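Local coordinates for activating signal cointegrator 1 complex subunit 2 (Homo sapiens, PDB 6YXQ), which binds polyubiquitin chains and, as a subunit of the ASCC complex, recruits ASCC3 and ALKBH3 to sites of DNA damage, at residues I205-V208 with F209-I212. Residues are numbered along the deposited sequence; the frame is centred on the assembly and turned at random.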
ATOM      1  N   ILE B 205      -8.068  17.806   6.612  1.00 64.03           N
ATOM      2  CA  ILE B 205      -6.727  17.945   6.039  1.00 71.29           C
ATOM      3  C   ILE B 205      -6.115  19.279   6.441  1.00 75.33           C
ATOM      4  O   ILE B 205      -5.031  19.338   7.036  1.00 82.14           O
ATOM      5  CB  ILE B 205      -6.775  17.806   4.507  1.00 71.59           C
ATOM      6  CG1 ILE B 205      -7.247  16.403   4.109  1.00 73.91           C
ATOM      7  CG2 ILE B 205      -5.416  18.134   3.918  1.00 43.69           C
ATOM      8  CD1 ILE B 205      -7.187  16.130   2.618  1.00 67.23           C
ATOM      9  N   LEU B 206      -6.812  20.371   6.119  1.00 73.97           N
ATOM     10  CA  LEU B 206      -6.347  21.698   6.508  1.00 66.14           C
ATOM     11  C   LEU B 206      -6.121  21.779   8.005  1.00 75.19           C
ATOM     12  O   LEU B 206      -5.142  22.385   8.460  1.00 71.59           O
ATOM     13  CB  LEU B 206      -7.355  22.762   6.075  1.00 52.52           C
ATOM     14  CG  LEU B 206      -7.483  22.993   4.573  1.00 50.82           C
ATOM     15  CD1 LEU B 206      -8.733  23.808   4.272  1.00 60.59           C
ATOM     16  CD2 LEU B 206      -6.242  23.675   4.025  1.00 46.24           C
ATOM     17  N   GLN B 207      -7.019  21.165   8.789  1.00 73.74           N
ATOM     18  CA  GLN B 207      -6.859  21.163  10.238  1.00 72.20           C
ATOM     19  C   GLN B 207      -5.485  20.636  10.624  1.00 61.19           C
ATOM     20  O   GLN B 207      -4.797  21.227  11.472  1.00 61.27           O
ATOM     21  CB  GLN B 207      -7.962  20.330  10.884  1.00 67.32           C
ATOM     22  CG  GLN B 207      -7.958  20.386  12.389  1.00 71.27           C
ATOM     23  CD  GLN B 207      -7.995  21.805  12.899  1.00 88.65           C
ATOM     24  OE1 GLN B 207      -8.810  22.612  12.454  1.00 94.83           O
ATOM     25  NE2 GLN B 207      -7.109  22.122  13.835  1.00107.37           N
ATOM     26  N   VAL B 208      -5.056  19.553   9.966  1.00 57.22           N
ATOM     27  CA  VAL B 208      -3.704  19.033  10.159  1.00 66.02           C
ATOM     28  C   VAL B 208      -2.697  20.177  10.179  1.00 70.11           C
ATOM     29  O   VAL B 208      -2.000  20.399  11.178  1.00 74.48           O
ATOM     30  CB  VAL B 208      -3.371  18.006   9.065  1.00 71.16           C
ATOM     31  CG1 VAL B 208      -1.946  17.496   9.230  1.00 67.77           C
ATOM     32  CG2 VAL B 208      -4.375  16.859   9.092  1.00 72.78           C
ATOM     33  N   PHE B 209      -2.677  20.976   9.111  1.00 66.75           N
ATOM     34  CA  PHE B 209      -1.705  22.063   9.002  1.00 62.95           C
ATOM     35  C   PHE B 209      -1.776  23.000  10.200  1.00 72.52           C
ATOM     36  O   PHE B 209      -0.758  23.258  10.855  1.00 82.31           O
ATOM     37  CB  PHE B 209      -1.907  22.816   7.683  1.00 50.44           C
ATOM     38  CG  PHE B 209      -1.396  22.060   6.489  1.00 53.30           C
ATOM     39  CD1 PHE B 209      -0.050  22.073   6.165  1.00 60.94           C
ATOM     40  CD2 PHE B 209      -2.252  21.291   5.725  1.00 55.30           C
ATOM     41  CE1 PHE B 209       0.426  21.353   5.081  1.00 59.42           C
ATOM     42  CE2 PHE B 209      -1.783  20.572   4.638  1.00 60.90           C
ATOM     43  CZ  PHE B 209      -0.441  20.606   4.319  1.00 61.79           C
ATOM     44  N   SER B 210      -2.981  23.474  10.549  1.00 66.83           N
ATOM     45  CA  SER B 210      -3.067  24.399  11.675  1.00 75.74           C
ATOM     46  C   SER B 210      -2.556  23.744  12.949  1.00 79.05           C
ATOM     47  O   SER B 210      -1.819  24.369  13.724  1.00 96.17           O
ATOM     48  CB  SER B 210      -4.496  24.912  11.859  1.00 68.26           C
ATOM     49  OG  SER B 210      -5.443  23.931  11.513  1.00 82.19           O
ATOM     50  N   ASN B 211      -2.887  22.464  13.148  1.00 65.65           N
ATOM     51  CA  ASN B 211      -2.384  21.740  14.309  1.00 65.25           C
ATOM     52  C   ASN B 211      -0.870  21.833  14.382  1.00 77.95           C
ATOM     53  O   ASN B 211      -0.306  22.188  15.424  1.00 93.58           O
ATOM     54  CB  ASN B 211      -2.838  20.285  14.252  1.00 69.37           C
ATOM     55  CG  ASN B 211      -4.292  20.129  14.622  1.00 79.29           C
ATOM     56  OD1 ASN B 211      -4.842  20.942  15.374  1.00 74.69           O
ATOM     57  ND2 ASN B 211      -4.931  19.088  14.097  1.00 72.94           N
ATOM     58  N   ILE B 212      -0.201  21.568  13.256  1.00 76.18           N
ATOM     59  CA  ILE B 212       1.251  21.693  13.200  1.00 69.74           C
ATOM     60  C   ILE B 212       1.666  23.075  13.687  1.00 73.47           C
ATOM     61  O   ILE B 212       2.456  23.210  14.633  1.00 75.29           O
ATOM     62  CB  ILE B 212       1.750  21.403  11.772  1.00 70.63           C
ATOM     63  CG1 ILE B 212       1.487  19.926  11.432  1.00 59.73           C
ATOM     64  CG2 ILE B 212       3.219  21.795  11.611  1.00 68.67           C
ATOM     65  CD1 ILE B 212       1.783  19.527   9.998  1.00 54.63           C
TER
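Q207 sends its CG anti to the backbone N (chi1 -174°) and then bends at chi2, which carries its amide along the helix toward N211, whose own CG lies beside its backbone N, anti to the carbonyl carbon. The two side chains cross at about a right angle, and NE2 of Q207 gives a hydrogen bond to OD1 of N211 at 3.0 Å. That acceptor lies in the amide plane of Q207, whereas the donor sits well above the carbonyl plane of N211, 56° out of it, so the bond misses the lone pairs. The backbone carbonyl O of Q207, meanwhile, takes two donors from the next turn: the backbone N of N211 at 2.8 Å, in the regular i to i+4 bond, and the hydroxyl OG of S210, also at 2.8 Å, coming in from the side at a C=O...donor angle of 110°. Replacing S210 by an alanine would probably leave that carbonyl with the N211 bond alone of these two.

The other side of helix 193-216, in this N-terminal, largely helical part of ASCC2, is greasy. CG1 of V208 meets CD1 of I212 at 4.3 Å, and CG2 of I205 lies 4.4 Å from CE2 of F209, whose ring also packs edge-to-face with F286. L260 of helix 243-266 touches both I205 and F209, while L10 and L14 of the ASCC3 chain pack on V208 and I205. Over these two turns the helix is amphipathic: apolar residues join neighbouring helices and ASCC3, while the exposed Q207 and N211 pair their amides on the solvent side.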